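Local coordinates for positive phenol-degradative gene regulator (Ralstonia sp. E2, PDB 5FRX), which probably binds ATP and specific DNA sequences as a transcriptional activator of phenol-degradation genes, its N-terminal sensor domain, the part described here, holding p-nitrophenol and zinc, at residues A[14-19]-A[98-103]; A[106-111]-A[131-136]; A[172-177]-A[185-190]. All blocks are in the same frame, centred on the assembly; numbering follows the deposited sequence.

Interaction 1 (A[14-19]-A[98-103]). With NPO (p-nitrophenol), chain D.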
ATOM      1  N   ASP A  14      20.567  -4.624  15.195  1.00 30.00           N
ATOM      2  CA  ASP A  14      19.851  -4.674  16.463  1.00 30.00           C
ATOM      3  C   ASP A  14      18.523  -3.930  16.378  1.00 30.00           C
ATOM      4  O   ASP A  14      17.596  -4.204  17.140  1.00 30.00           O
ATOM      5  CB  ASP A  14      20.710  -4.088  17.587  1.00 20.00           C
ATOM      6  CG  ASP A  14      19.930  -3.884  18.870  1.00 20.00           C
ATOM      7  OD1 ASP A  14      19.309  -4.855  19.352  1.00 20.00           O
ATOM      8  OD2 ASP A  14      19.938  -2.752  19.399  1.00 20.00           O
ATOM      9  N   GLY A  15      18.438  -2.986  15.445  1.00 78.06           N
ATOM     10  CA  GLY A  15      17.230  -2.205  15.260  1.00 72.27           C
ATOM     11  C   GLY A  15      16.272  -2.841  14.272  1.00 68.40           C
ATOM     12  O   GLY A  15      15.108  -2.451  14.183  1.00 60.35           O
ATOM     13  N   LEU A  16      16.765  -3.825  13.526  1.00 69.43           N
ATOM     14  CA  LEU A  16      15.948  -4.519  12.538  1.00 66.53           C
ATOM     15  C   LEU A  16      15.624  -5.939  12.990  1.00 68.25           C
ATOM     16  O   LEU A  16      14.487  -6.396  12.864  1.00 71.62           O
ATOM     17  CB  LEU A  16      16.657  -4.548  11.182  1.00 62.82           C
ATOM     18  CG  LEU A  16      17.118  -3.198  10.629  1.00 68.71           C
ATOM     19  CD1 LEU A  16      18.610  -3.005  10.855  1.00 70.94           C
ATOM     20  CD2 LEU A  16      16.775  -3.077   9.152  1.00 54.81           C
ATOM     21  N   SER A  17      16.628  -6.631  13.516  1.00 69.68           N
ATOM     22  CA  SER A  17      16.451  -8.000  13.988  1.00 78.00           C
ATOM     23  C   SER A  17      15.456  -8.061  15.142  1.00 73.00           C
ATOM     24  O   SER A  17      14.725  -9.040  15.292  1.00 74.65           O
ATOM     25  CB  SER A  17      17.793  -8.596  14.420  1.00 83.77           C
ATOM     26  OG  SER A  17      18.646  -8.790  13.306  1.00 81.51           O
ATOM     27  N   ASN A  18      15.432  -7.009  15.953  1.00 71.55           N
ATOM     28  CA  ASN A  18      14.525  -6.941  17.093  1.00 71.18           C
ATOM     29  C   ASN A  18      13.091  -6.642  16.671  1.00 72.05           C
ATOM     30  O   ASN A  18      12.147  -7.253  17.171  1.00 72.29           O
ATOM     31  CB  ASN A  18      15.007  -5.892  18.098  1.00 73.37           C
ATOM     32  CG  ASN A  18      14.097  -5.781  19.304  1.00 77.17           C
ATOM     33  OD1 ASN A  18      13.122  -6.523  19.433  1.00 81.19           O
ATOM     34  ND2 ASN A  18      14.411  -4.849  20.199  1.00 83.58           N
ATOM     35  N   LEU A  19      12.935  -5.699  15.748  1.00 69.06           N
ATOM     36  CA  LEU A  19      11.616  -5.318  15.256  1.00 65.08           C
ATOM     37  C   LEU A  19      11.070  -6.355  14.281  1.00 65.31           C
ATOM     38  O   LEU A  19       9.938  -6.243  13.810  1.00 66.71           O
ATOM     39  CB  LEU A  19      11.671  -3.943  14.586  1.00 60.52           C
ATOM     40  CG  LEU A  19      11.624  -2.732  15.519  1.00 57.26           C
ATOM     41  CD1 LEU A  19      12.185  -1.498  14.828  1.00 60.80           C
ATOM     42  CD2 LEU A  19      10.203  -2.481  16.002  1.00 54.43           C
ATOM     43  N   GLY A  98      11.878   3.998  14.275  1.00 48.47           N
ATOM     44  CA  GLY A  98      11.272   4.641  13.122  1.00 44.70           C
ATOM     45  C   GLY A  98      11.976   4.333  11.807  1.00 46.36           C
ATOM     46  O   GLY A  98      11.377   3.758  10.902  1.00 44.53           O
ATOM     47  N   PRO A  99      13.252   4.735  11.682  1.00 44.57           N
ATOM     48  CA  PRO A  99      14.060   4.404  10.509  1.00 47.04           C
ATOM     49  C   PRO A  99      14.062   2.909  10.213  1.00 45.71           C
ATOM     50  O   PRO A  99      13.941   2.503   9.051  1.00 47.49           O
ATOM     51  CB  PRO A  99      15.455   4.894  10.914  1.00 44.79           C
ATOM     52  CG  PRO A  99      15.179   6.072  11.729  1.00 48.19           C
ATOM     53  CD  PRO A  99      13.927   5.731  12.528  1.00 53.47           C
ATOM     54  N   CYS A 100      14.194   2.111  11.269  1.00 44.71           N
ATOM     55  CA  CYS A 100      14.114   0.668  11.181  1.00 47.99           C
ATOM     56  C   CYS A 100      12.816   0.193  10.539  1.00 46.56           C
ATOM     57  O   CYS A 100      12.849  -0.552   9.561  1.00 53.66           O
ATOM     58  CB  CYS A 100      14.266   0.054  12.570  1.00 52.90           C
ATOM     59  SG  CYS A 100      15.976   0.088  13.177  1.00 62.10           S
ATOM     60  N   LEU A 101      11.680   0.629  11.069  1.00 45.72           N
ATOM     61  CA  LEU A 101      10.384   0.183  10.551  1.00 45.84           C
ATOM     62  C   LEU A 101      10.188   0.661   9.116  1.00 45.87           C
ATOM     63  O   LEU A 101       9.641  -0.077   8.269  1.00 40.67           O
ATOM     64  CB  LEU A 101       9.245   0.664  11.462  1.00 47.05           C
ATOM     65  CG  LEU A 101       9.187  -0.112  12.789  1.00 48.57           C
ATOM     66  CD1 LEU A 101       8.279   0.526  13.814  1.00 45.65           C
ATOM     67  CD2 LEU A 101       8.744  -1.547  12.515  1.00 46.68           C
ATOM     68  N   HIS A 102      10.639   1.858   8.824  1.00 39.41           N
ATOM     69  CA  HIS A 102      10.564   2.362   7.485  1.00 43.76           C
ATOM     70  C   HIS A 102      11.328   1.474   6.523  1.00 44.00           C
ATOM     71  O   HIS A 102      10.946   1.318   5.410  1.00 46.28           O
ATOM     72  CB  HIS A 102      11.080   3.795   7.416  1.00 43.95           C
ATOM     73  CG  HIS A 102      10.314   4.681   6.487  1.00 39.96           C
ATOM     74  ND1 HIS A 102      10.780   5.900   6.075  1.00 34.45           N
ATOM     75  CD2 HIS A 102       9.119   4.522   5.888  1.00 37.64           C
ATOM     76  CE1 HIS A 102       9.903   6.458   5.276  1.00 36.73           C
ATOM     77  NE2 HIS A 102       8.886   5.644   5.146  1.00 39.50           N
ATOM     78  N   THR A 103      12.399   0.870   6.977  1.00 49.25           N
ATOM     79  CA  THR A 103      13.198   0.001   6.105  1.00 43.91           C
ATOM     80  C   THR A 103      12.516  -1.352   5.932  1.00 41.36           C
ATOM     81  O   THR A 103      12.340  -1.816   4.811  1.00 44.10           O
ATOM     82  CB  THR A 103      14.639  -0.193   6.656  1.00 48.13           C
ATOM     83  OG1 THR A 103      15.279   1.080   6.818  1.00 46.57           O
ATOM     84  CG2 THR A 103      15.468  -1.053   5.723  1.00 47.18           C
TER
HETATM   85  C1  NPO D1210      12.493   8.850  10.947  1.00 44.71           C
HETATM   86  C2  NPO D1210      13.371   9.404  10.043  1.00 38.78           C
HETATM   87  C3  NPO D1210      13.432   8.911   8.760  1.00 47.02           C
HETATM   88  C4  NPO D1210      12.612   7.862   8.379  1.00 43.43           C
HETATM   89  C5  NPO D1210      11.731   7.296   9.282  1.00 43.09           C
HETATM   90  C6  NPO D1210      11.662   7.802  10.573  1.00 42.52           C
HETATM   91  OH  NPO D1210      12.695   7.377   7.074  1.00 40.54           O
HETATM   92  N1  NPO D1210      12.434   9.390  12.266  1.00 51.19           N
HETATM   93  O2  NPO D1210      11.342   9.118  13.037  1.00 45.65           O
HETATM   94  O3  NPO D1210      13.318  10.136  12.692  1.00 49.88           O
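Leu19 drives its CD1 methyl against the flank of helix 97-104, where it meets Cys100 CB at 3.4 Å and also the branch of Leu101. Against Leu101 the same leucine uses both methyls: Leu19 CD1 lies 3.9 Å from Leu101 CG, its CD2 sits as far from Leu101 CD2, and the two leucine side chains cross at about a right angle. Leu101 swings CG beside its own backbone N (chi1 -73°), which brings the branch round to Leu19. Leu16, three residues earlier, adds a looser touch, CD2 approaching Thr103 CG2 at 4.2 Å.

The loop thus lies along one flank of the helix in the sensor domain, while the p-nitrophenol pocket is on the other side of the same helix. There, Pro99 CD packs on the ligand ring, 3.6 Å from NPO C6, and His102 ND1 meets the phenol oxygen OH in the plane of the imidazole, 2.6 Å away in a hydrogen bond that either partner could donate. Tyr157 stacks on the imidazole.

Polar bonding within the helix is local. Pro99 O takes both Thr103 N and Thr103 OG1 (3.0 Å), from opposite faces of its carbonyl plane, so the threonine hydroxyl is turned back onto the helix while its methyl is left for Leu16. Met27 of the second subunit packs on Leu16.

Interaction 2 (A[106-111]-A[131-136]). With NPO (p-nitrophenol), chain D.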
ATOM      1  N   GLY A 106       9.873  -1.603   3.395  1.00 40.81           N
ATOM      2  CA  GLY A 106      10.307  -1.595   2.008  1.00 43.67           C
ATOM      3  C   GLY A 106      10.116  -0.247   1.341  1.00 39.78           C
ATOM      4  O   GLY A 106       9.916  -0.150   0.135  1.00 41.52           O
ATOM      5  N   VAL A 107      10.203   0.807   2.126  1.00 39.32           N
ATOM      6  CA  VAL A 107       9.905   2.131   1.619  1.00 41.71           C
ATOM      7  C   VAL A 107      11.197   2.816   1.182  1.00 42.11           C
ATOM      8  O   VAL A 107      11.268   3.362   0.095  1.00 46.04           O
ATOM      9  CB  VAL A 107       9.173   2.991   2.689  1.00 40.50           C
ATOM     10  CG1 VAL A 107       9.109   4.448   2.261  1.00 40.40           C
ATOM     11  CG2 VAL A 107       7.763   2.447   2.966  1.00 36.49           C
ATOM     12  N   VAL A 108      12.210   2.765   2.041  1.00 40.29           N
ATOM     13  CA  VAL A 108      13.489   3.418   1.811  1.00 46.57           C
ATOM     14  C   VAL A 108      14.540   2.777   2.709  1.00 50.30           C
ATOM     15  O   VAL A 108      14.201   2.157   3.717  1.00 52.20           O
ATOM     16  CB  VAL A 108      13.429   4.943   2.084  1.00 48.22           C
ATOM     17  CG1 VAL A 108      12.787   5.233   3.448  1.00 45.64           C
ATOM     18  CG2 VAL A 108      14.823   5.555   2.011  1.00 45.19           C
ATOM     19  N   ARG A 109      15.806   2.888   2.308  1.00 55.74           N
ATOM     20  CA  ARG A 109      16.946   2.525   3.149  1.00 58.41           C
ATOM     21  C   ARG A 109      17.342   3.776   3.913  1.00 56.60           C
ATOM     22  O   ARG A 109      17.896   4.731   3.355  1.00 58.10           O
ATOM     23  CB  ARG A 109      18.121   1.973   2.317  1.00 63.01           C
ATOM     24  CG  ARG A 109      19.495   1.938   3.026  1.00 67.98           C
ATOM     25  CD  ARG A 109      19.575   0.902   4.152  1.00 72.03           C
ATOM     26  NE  ARG A 109      20.957   0.639   4.567  1.00 76.53           N
ATOM     27  CZ  ARG A 109      21.315  -0.304   5.440  1.00 84.53           C
ATOM     28  NH1 ARG A 109      20.394  -1.085   6.008  1.00 82.17           N
ATOM     29  NH2 ARG A 109      22.597  -0.471   5.745  1.00 81.47           N
ATOM     30  N   VAL A 110      17.003   3.773   5.190  1.00 51.52           N
ATOM     31  CA  VAL A 110      17.177   4.938   6.034  1.00 53.62           C
ATOM     32  C   VAL A 110      18.543   4.880   6.670  1.00 54.23           C
ATOM     33  O   VAL A 110      18.962   3.827   7.148  1.00 53.52           O
ATOM     34  CB  VAL A 110      16.092   5.013   7.131  1.00 46.05           C
ATOM     35  CG1 VAL A 110      16.184   6.330   7.867  1.00 49.25           C
ATOM     36  CG2 VAL A 110      14.719   4.852   6.514  1.00 47.52           C
ATOM     37  N   THR A 111      19.242   6.009   6.661  1.00 55.22           N
ATOM     38  CA  THR A 111      20.572   6.092   7.250  1.00 58.38           C
ATOM     39  C   THR A 111      20.702   7.342   8.103  1.00 54.33           C
ATOM     40  O   THR A 111      20.852   8.435   7.568  1.00 55.75           O
ATOM     41  CB  THR A 111      21.668   6.114   6.178  1.00 55.98           C
ATOM     42  OG1 THR A 111      21.786   4.816   5.592  1.00 57.69           O
ATOM     43  CG2 THR A 111      23.001   6.528   6.798  1.00 55.30           C
ATOM     44  N   GLU A 131      18.335   6.079   1.052  1.00 53.25           N
ATOM     45  CA  GLU A 131      18.772   5.383  -0.160  1.00 60.41           C
ATOM     46  C   GLU A 131      17.653   4.513  -0.770  1.00 56.47           C
ATOM     47  O   GLU A 131      16.875   3.887  -0.065  1.00 53.73           O
ATOM     48  CB  GLU A 131      20.029   4.546   0.137  1.00 60.79           C
ATOM     49  CG  GLU A 131      21.182   5.372   0.739  1.00 65.39           C
ATOM     50  CD  GLU A 131      22.412   4.542   1.092  1.00 71.69           C
ATOM     51  OE1 GLU A 131      23.128   4.108   0.159  1.00 79.52           O
ATOM     52  OE2 GLU A 131      22.666   4.335   2.303  1.00 73.20           O
ATOM     53  N   ASP A 132      17.560   4.518  -2.079  1.00 56.11           N
ATOM     54  CA  ASP A 132      16.550   3.771  -2.791  1.00 53.95           C
ATOM     55  C   ASP A 132      15.119   4.124  -2.405  1.00 56.87           C
ATOM     56  O   ASP A 132      14.329   3.266  -2.113  1.00 55.82           O
ATOM     57  CB  ASP A 132      16.792   2.287  -2.638  1.00 59.46           C
ATOM     58  CG  ASP A 132      18.238   1.933  -2.647  1.00 63.76           C
ATOM     59  OD1 ASP A 132      18.897   2.138  -3.668  1.00 65.70           O
ATOM     60  OD2 ASP A 132      18.724   1.434  -1.627  1.00 65.98           O
ATOM     61  N   SER A 133      14.782   5.400  -2.430  1.00 48.63           N
ATOM     62  CA  SER A 133      13.443   5.824  -2.099  1.00 51.80           C
ATOM     63  C   SER A 133      12.489   5.237  -3.082  1.00 55.53           C
ATOM     64  O   SER A 133      12.620   5.492  -4.242  1.00 51.07           O
ATOM     65  CB  SER A 133      13.324   7.327  -2.192  1.00 46.19           C
ATOM     66  OG  SER A 133      13.647   7.955  -0.985  1.00 48.35           O
ATOM     67  N   PHE A 134      11.515   4.474  -2.620  1.00 49.52           N
ATOM     68  CA  PHE A 134      10.515   3.961  -3.518  1.00 46.81           C
ATOM     69  C   PHE A 134       9.831   5.134  -4.183  1.00 50.06           C
ATOM     70  O   PHE A 134       9.548   5.124  -5.345  1.00 51.12           O
ATOM     71  CB  PHE A 134       9.545   3.010  -2.793  1.00 45.38           C
ATOM     72  CG  PHE A 134       8.307   3.655  -2.259  1.00 40.86           C
ATOM     73  CD1 PHE A 134       7.240   3.866  -3.074  1.00 46.25           C
ATOM     74  CD2 PHE A 134       8.242   4.078  -0.980  1.00 45.30           C
ATOM     75  CE1 PHE A 134       6.115   4.474  -2.621  1.00 44.31           C
ATOM     76  CE2 PHE A 134       7.126   4.687  -0.511  1.00 46.68           C
ATOM     77  CZ  PHE A 134       6.055   4.886  -1.331  1.00 44.29           C
ATOM     78  N   GLU A 135       9.538   6.132  -3.387  1.00 47.13           N
ATOM     79  CA  GLU A 135       8.624   7.188  -3.798  1.00 50.14           C
ATOM     80  C   GLU A 135       9.256   8.103  -4.858  1.00 51.27           C
ATOM     81  O   GLU A 135       8.578   8.538  -5.788  1.00 48.88           O
ATOM     82  CB  GLU A 135       8.160   8.001  -2.579  1.00 45.89           C
ATOM     83  CG  GLU A 135       6.966   8.881  -2.860  1.00 40.40           C
ATOM     84  CD  GLU A 135       6.337   9.429  -1.595  1.00 45.65           C
ATOM     85  OE1 GLU A 135       7.013   9.371  -0.542  1.00 47.14           O
ATOM     86  OE2 GLU A 135       5.179   9.924  -1.650  1.00 40.29           O
ATOM     87  N   GLY A 136      10.545   8.396  -4.710  1.00 51.69           N
ATOM     88  CA  GLY A 136      11.267   9.131  -5.732  1.00 54.47           C
ATOM     89  C   GLY A 136      11.297   8.316  -7.020  1.00 57.84           C
ATOM     90  O   GLY A 136      10.869   8.794  -8.074  1.00 56.08           O
TER
HETATM   91  C1  NPO D1210      12.493   8.850  10.947  1.00 44.71           C
HETATM   92  C2  NPO D1210      13.371   9.404  10.043  1.00 38.78           C
HETATM   93  C3  NPO D1210      13.432   8.911   8.760  1.00 47.02           C
HETATM   94  C4  NPO D1210      12.612   7.862   8.379  1.00 43.43           C
HETATM   95  C5  NPO D1210      11.731   7.296   9.282  1.00 43.09           C
HETATM   96  C6  NPO D1210      11.662   7.802  10.573  1.00 42.52           C
HETATM   97  OH  NPO D1210      12.695   7.377   7.074  1.00 40.54           O
HETATM   98  N1  NPO D1210      12.434   9.390  12.266  1.00 51.19           N
HETATM   99  O2  NPO D1210      11.342   9.118  13.037  1.00 45.65           O
HETATM  100  O3  NPO D1210      13.318  10.136  12.692  1.00 49.88           O
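Arg109 and Glu131 are joined by two backbone hydrogen bonds, the mark of an antiparallel hydrogen-bonded pair: Glu131 N to Arg109 O at 2.7 Å and Arg109 N to Glu131 O at 2.8 Å. A third bond follows where the strand pairing has ended. Phe134 N, in the first turn of helix 134-143, gives its hydrogen to Val107 O at 2.9 Å, approaching almost straight on, with a C=O...N angle of 175°. A weak bond from Thr111 OG1 to Glu131 OE2 (3.4 Å) closes the other end.

Arg109 and Glu131 run side by side over the same face of the sheet, CB to CB 3.9 Å, but their charged ends do not meet: Arg109 NE stays 4.7 Å from Glu131 OE2, and the guanidinium and carboxylate planes are 59° apart. Farther along, Val107 CG1 comes up against the CD2-CE2 side of the Phe134 ring, close to its plane, 3.4 Å from CD2. Chi1 of Val107 (169°) sets this methyl anti to the backbone N and points it at the ring. Val108 CG2 rests on Glu131 O at 3.4 Å.

Gly106, with positive phi, closes helix 97-104 in a Schellman motif, and the chain then enters strand 109-118, an outer strand of the four-stranded antiparallel sheet. Val110 turns to the p-nitrophenol and to Pro99 of that helix, whereas Phe134 packs on Met153 and Gln154 of helix 152-166, and Arg38 of the second subunit bonds to Asp132 O.

Interaction 3 (A[172-177]-A[185-190]). With ZN (zinc ion), chain C; NPO (p-nitrophenol), chain D.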
ATOM      1  N   TYR A 172       9.429  17.442   9.078  1.00 53.22           N
ATOM      2  CA  TYR A 172      10.612  17.198   8.254  1.00 50.28           C
ATOM      3  C   TYR A 172      10.483  17.831   6.876  1.00 50.48           C
ATOM      4  O   TYR A 172       9.380  17.991   6.360  1.00 50.60           O
ATOM      5  CB  TYR A 172      10.861  15.707   8.054  1.00 49.51           C
ATOM      6  CG  TYR A 172      11.293  14.904   9.255  1.00 45.79           C
ATOM      7  CD1 TYR A 172      10.426  14.665  10.316  1.00 44.86           C
ATOM      8  CD2 TYR A 172      12.548  14.333   9.297  1.00 43.79           C
ATOM      9  CE1 TYR A 172      10.811  13.907  11.388  1.00 40.82           C
ATOM     10  CE2 TYR A 172      12.944  13.577  10.366  1.00 45.24           C
ATOM     11  CZ  TYR A 172      12.071  13.359  11.406  1.00 44.46           C
ATOM     12  OH  TYR A 172      12.476  12.582  12.465  1.00 44.96           O
ATOM     13  N   ARG A 173      11.624  18.173   6.287  1.00 53.04           N
ATOM     14  CA  ARG A 173      11.692  18.540   4.885  1.00 48.55           C
ATOM     15  C   ARG A 173      12.820  17.783   4.224  1.00 51.10           C
ATOM     16  O   ARG A 173      13.859  17.535   4.850  1.00 49.36           O
ATOM     17  CB  ARG A 173      11.908  20.033   4.712  1.00 56.41           C
ATOM     18  CG  ARG A 173      10.942  20.887   5.496  1.00 64.76           C
ATOM     19  CD  ARG A 173      10.810  22.257   4.853  1.00 72.46           C
ATOM     20  NE  ARG A 173      10.066  22.153   3.604  1.00 80.01           N
ATOM     21  CZ  ARG A 173       8.798  22.518   3.470  1.00 77.69           C
ATOM     22  NH1 ARG A 173       8.143  23.027   4.511  1.00 69.79           N
ATOM     23  NH2 ARG A 173       8.195  22.382   2.294  1.00 75.62           N
ATOM     24  N   GLU A 174      12.598  17.386   2.971  1.00 54.63           N
ATOM     25  CA  GLU A 174      13.650  16.831   2.131  1.00 48.99           C
ATOM     26  C   GLU A 174      14.551  17.964   1.678  1.00 48.92           C
ATOM     27  O   GLU A 174      14.085  18.921   1.078  1.00 53.14           O
ATOM     28  CB  GLU A 174      13.073  16.112   0.905  1.00 49.93           C
ATOM     29  CG  GLU A 174      12.350  14.809   1.160  1.00 44.60           C
ATOM     30  CD  GLU A 174      12.106  14.019  -0.122  1.00 45.82           C
ATOM     31  OE1 GLU A 174      13.015  13.292  -0.574  1.00 46.38           O
ATOM     32  OE2 GLU A 174      10.996  14.135  -0.681  1.00 46.78           O
ATOM     33  N   LEU A 175      15.837  17.862   1.966  1.00 51.70           N
ATOM     34  CA  LEU A 175      16.789  18.870   1.515  1.00 55.93           C
ATOM     35  C   LEU A 175      17.254  18.573   0.086  1.00 61.03           C
ATOM     36  O   LEU A 175      17.393  19.482  -0.736  1.00 62.82           O
ATOM     37  CB  LEU A 175      17.980  18.933   2.469  1.00 53.76           C
ATOM     38  CG  LEU A 175      17.595  19.024   3.953  1.00 57.13           C
ATOM     39  CD1 LEU A 175      18.798  19.438   4.810  1.00 56.09           C
ATOM     40  CD2 LEU A 175      16.426  19.984   4.163  1.00 53.55           C
ATOM     41  N   GLU A 176      17.493  17.295  -0.195  1.00 57.20           N
ATOM     42  CA  GLU A 176      17.842  16.833  -1.534  1.00 62.93           C
ATOM     43  C   GLU A 176      17.004  15.593  -1.834  1.00 63.81           C
ATOM     44  O   GLU A 176      16.654  14.838  -0.914  1.00 59.45           O
ATOM     45  CB  GLU A 176      19.342  16.527  -1.644  1.00 68.16           C
ATOM     46  CG  GLU A 176      20.256  17.527  -0.909  1.00 71.90           C
ATOM     47  CD  GLU A 176      20.684  18.720  -1.769  1.00 79.48           C
ATOM     48  OE1 GLU A 176      20.117  18.913  -2.870  1.00 75.96           O
ATOM     49  OE2 GLU A 176      21.599  19.463  -1.344  1.00 80.48           O
ATOM     50  N   CYS A 177      16.666  15.379  -3.105  1.00 60.66           N
ATOM     51  CA  CYS A 177      15.723  14.323  -3.441  1.00 56.38           C
ATOM     52  C   CYS A 177      16.058  13.632  -4.764  1.00 61.20           C
ATOM     53  O   CYS A 177      16.325  14.283  -5.770  1.00 56.65           O
ATOM     54  CB  CYS A 177      14.300  14.894  -3.485  1.00 50.28           C
ATOM     55  SG  CYS A 177      12.987  13.710  -3.947  1.00 52.12           S
ATOM     56  N   CYS A 185      18.065  10.970  -1.374  1.00 57.74           N
ATOM     57  CA  CYS A 185      17.274  11.967  -0.663  1.00 59.25           C
ATOM     58  C   CYS A 185      17.989  12.276   0.638  1.00 53.77           C
ATOM     59  O   CYS A 185      18.810  11.493   1.104  1.00 59.00           O
ATOM     60  CB  CYS A 185      15.834  11.483  -0.393  1.00 57.05           C
ATOM     61  SG  CYS A 185      14.910  10.862  -1.841  1.00 51.86           S
ATOM     62  N   ARG A 186      17.675  13.418   1.220  1.00 52.59           N
ATOM     63  CA  ARG A 186      18.296  13.844   2.458  1.00 49.85           C
ATOM     64  C   ARG A 186      17.254  14.670   3.179  1.00 49.14           C
ATOM     65  O   ARG A 186      16.577  15.482   2.553  1.00 45.35           O
ATOM     66  CB  ARG A 186      19.567  14.645   2.177  1.00 60.33           C
ATOM     67  CG  ARG A 186      20.393  15.037   3.397  1.00 62.38           C
ATOM     68  CD  ARG A 186      21.591  15.912   2.972  1.00 74.63           C
ATOM     69  NE  ARG A 186      22.368  15.281   1.902  1.00 75.44           N
ATOM     70  CZ  ARG A 186      23.048  15.937   0.965  1.00 75.96           C
ATOM     71  NH1 ARG A 186      23.058  17.266   0.944  1.00 75.93           N
ATOM     72  NH2 ARG A 186      23.713  15.257   0.039  1.00 76.55           N
ATOM     73  N   ILE A 187      17.095  14.442   4.481  1.00 49.89           N
ATOM     74  CA  ILE A 187      16.016  15.087   5.228  1.00 51.34           C
ATOM     75  C   ILE A 187      16.486  15.616   6.574  1.00 47.92           C
ATOM     76  O   ILE A 187      17.429  15.099   7.178  1.00 45.16           O
ATOM     77  CB  ILE A 187      14.814  14.120   5.463  1.00 47.13           C
ATOM     78  CG1 ILE A 187      15.061  13.245   6.699  1.00 45.47           C
ATOM     79  CG2 ILE A 187      14.517  13.283   4.187  1.00 43.29           C
ATOM     80  CD1 ILE A 187      14.104  12.035   6.835  1.00 48.18           C
ATOM     81  N   LEU A 188      15.801  16.654   7.029  1.00 44.75           N
ATOM     82  CA  LEU A 188      16.077  17.278   8.305  1.00 53.74           C
ATOM     83  C   LEU A 188      14.783  17.368   9.108  1.00 52.25           C
ATOM     84  O   LEU A 188      13.741  17.770   8.578  1.00 49.15           O
ATOM     85  CB  LEU A 188      16.681  18.671   8.105  1.00 53.13           C
ATOM     86  CG  LEU A 188      16.389  19.647   9.248  1.00 54.55           C
ATOM     87  CD1 LEU A 188      17.172  19.240  10.492  1.00 54.66           C
ATOM     88  CD2 LEU A 188      16.685  21.094   8.852  1.00 47.77           C
ATOM     89  N   GLY A 189      14.853  16.991  10.381  1.00 53.08           N
ATOM     90  CA  GLY A 189      13.691  17.024  11.253  1.00 48.66           C
ATOM     91  C   GLY A 189      13.914  17.866  12.492  1.00 53.21           C
ATOM     92  O   GLY A 189      14.942  17.748  13.168  1.00 53.00           O
ATOM     93  N   LYS A 190      12.943  18.719  12.803  1.00 52.10           N
ATOM     94  CA  LYS A 190      13.052  19.574  13.963  1.00 53.43           C
ATOM     95  C   LYS A 190      11.687  20.149  14.322  1.00 56.94           C
ATOM     96  O   LYS A 190      10.766  20.121  13.499  1.00 56.69           O
ATOM     97  CB  LYS A 190      14.074  20.682  13.704  1.00 51.80           C
ATOM     98  CG  LYS A 190      13.692  21.637  12.608  1.00 52.62           C
ATOM     99  CD  LYS A 190      14.795  22.642  12.360  1.00 54.54           C
ATOM    100  CE  LYS A 190      14.463  23.564  11.193  1.00 57.98           C
ATOM    101  NZ  LYS A 190      15.644  24.380  10.757  1.00 61.83           N
TER
HETATM  102 ZN    ZN C1209      13.110  12.059  -2.077  1.00 48.78          ZN
HETATM  103  C1  NPO D1210      12.493   8.850  10.947  1.00 44.71           C
HETATM  104  C2  NPO D1210      13.371   9.404  10.043  1.00 38.78           C
HETATM  105  C3  NPO D1210      13.432   8.911   8.760  1.00 47.02           C
HETATM  106  C4  NPO D1210      12.612   7.862   8.379  1.00 43.43           C
HETATM  107  C5  NPO D1210      11.731   7.296   9.282  1.00 43.09           C
HETATM  108  C6  NPO D1210      11.662   7.802  10.573  1.00 42.52           C
HETATM  109  OH  NPO D1210      12.695   7.377   7.074  1.00 40.54           O
HETATM  110  N1  NPO D1210      12.434   9.390  12.266  1.00 51.19           N
HETATM  111  O2  NPO D1210      11.342   9.118  13.037  1.00 45.65           O
HETATM  112  O3  NPO D1210      13.318  10.136  12.692  1.00 49.88           O
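Glu174 and Cys185 meet at the zinc ion. The glutamate leaves its strand with CB near Arg186 O of the partner strand; CG touches Ile187 CG2 at 4.0 Å; beyond CG the chain is extended (chi2 -167°), which carries the carboxylate to the metal. OE1 binds zinc at 1.9 Å, while OE2 stays well back from it, so the carboxylate coordinates through one oxygen. Cys185 SG at 2.2 Å from the zinc and Cys177 SG at 2.5 Å supply two more ligands, and Cys151 completes the set of four.

Backbone pairing sets the two strands side by side. Arg173 and Leu188 form a hydrogen-bonded antiparallel pair, joined by Arg173 N to Leu188 O and by Leu188 N to Arg173 O. Past it, Arg186 O receives Leu175 N at 2.6 Å and, weakly, Glu176 N: a classic beta bulge, in which Leu175 and Glu176 both face Arg186. The bulge shifts the register by one between Glu174 and Glu176, ahead of the ligand Cys177.

On the face bearing Leu188, Glu176 lays CG over the guanidinium plane of Arg186, and its OE2 makes a long salt bridge to NH1 at 3.5 Å; the two flat groups are turned 73° from one another. Arg186 NH2 is hydrogen-bonded to His184. On the Ile187 face, Gly189 CA sits over the Tyr172 ring, 3.6 Å from its centroid, a CH-pi contact that relies on the glycine having no side chain. The Tyr172 hydroxyl bonds to Thr162 and lies close to the ligand nitro group. The two segments belong to the beta hairpin of strands 170-176 and 185-191, within the V4R domain, whose bulged end builds a Cys3Glu zinc site.

How the interactions relate
All three interactions reach the p-nitrophenol. Interaction 1 brings helix 97-104 to its phenol oxygen and to one face of its ring, interaction 2 adds Val110, with CG2 3.3 Å from the ligand OH, and in interaction 3 Ile187 CD1 lies 3.7 Å from ring carbon C3 and Tyr172 stands at the nitro group. Trp130 NE1 also bonds to the ligand. Interactions 1 and 2 touch: His102 ND1 is 3.4 Å from Val108 CG1, and Pro99 CB as far from Val110 CG1. Interactions 2 and 3 share the four-stranded sheet and meet beside the zinc, with Ser133 OG 3.3 Å from Cys185 SG. Interactions 1 and 3 do not touch; their centres are about 20 Å apart.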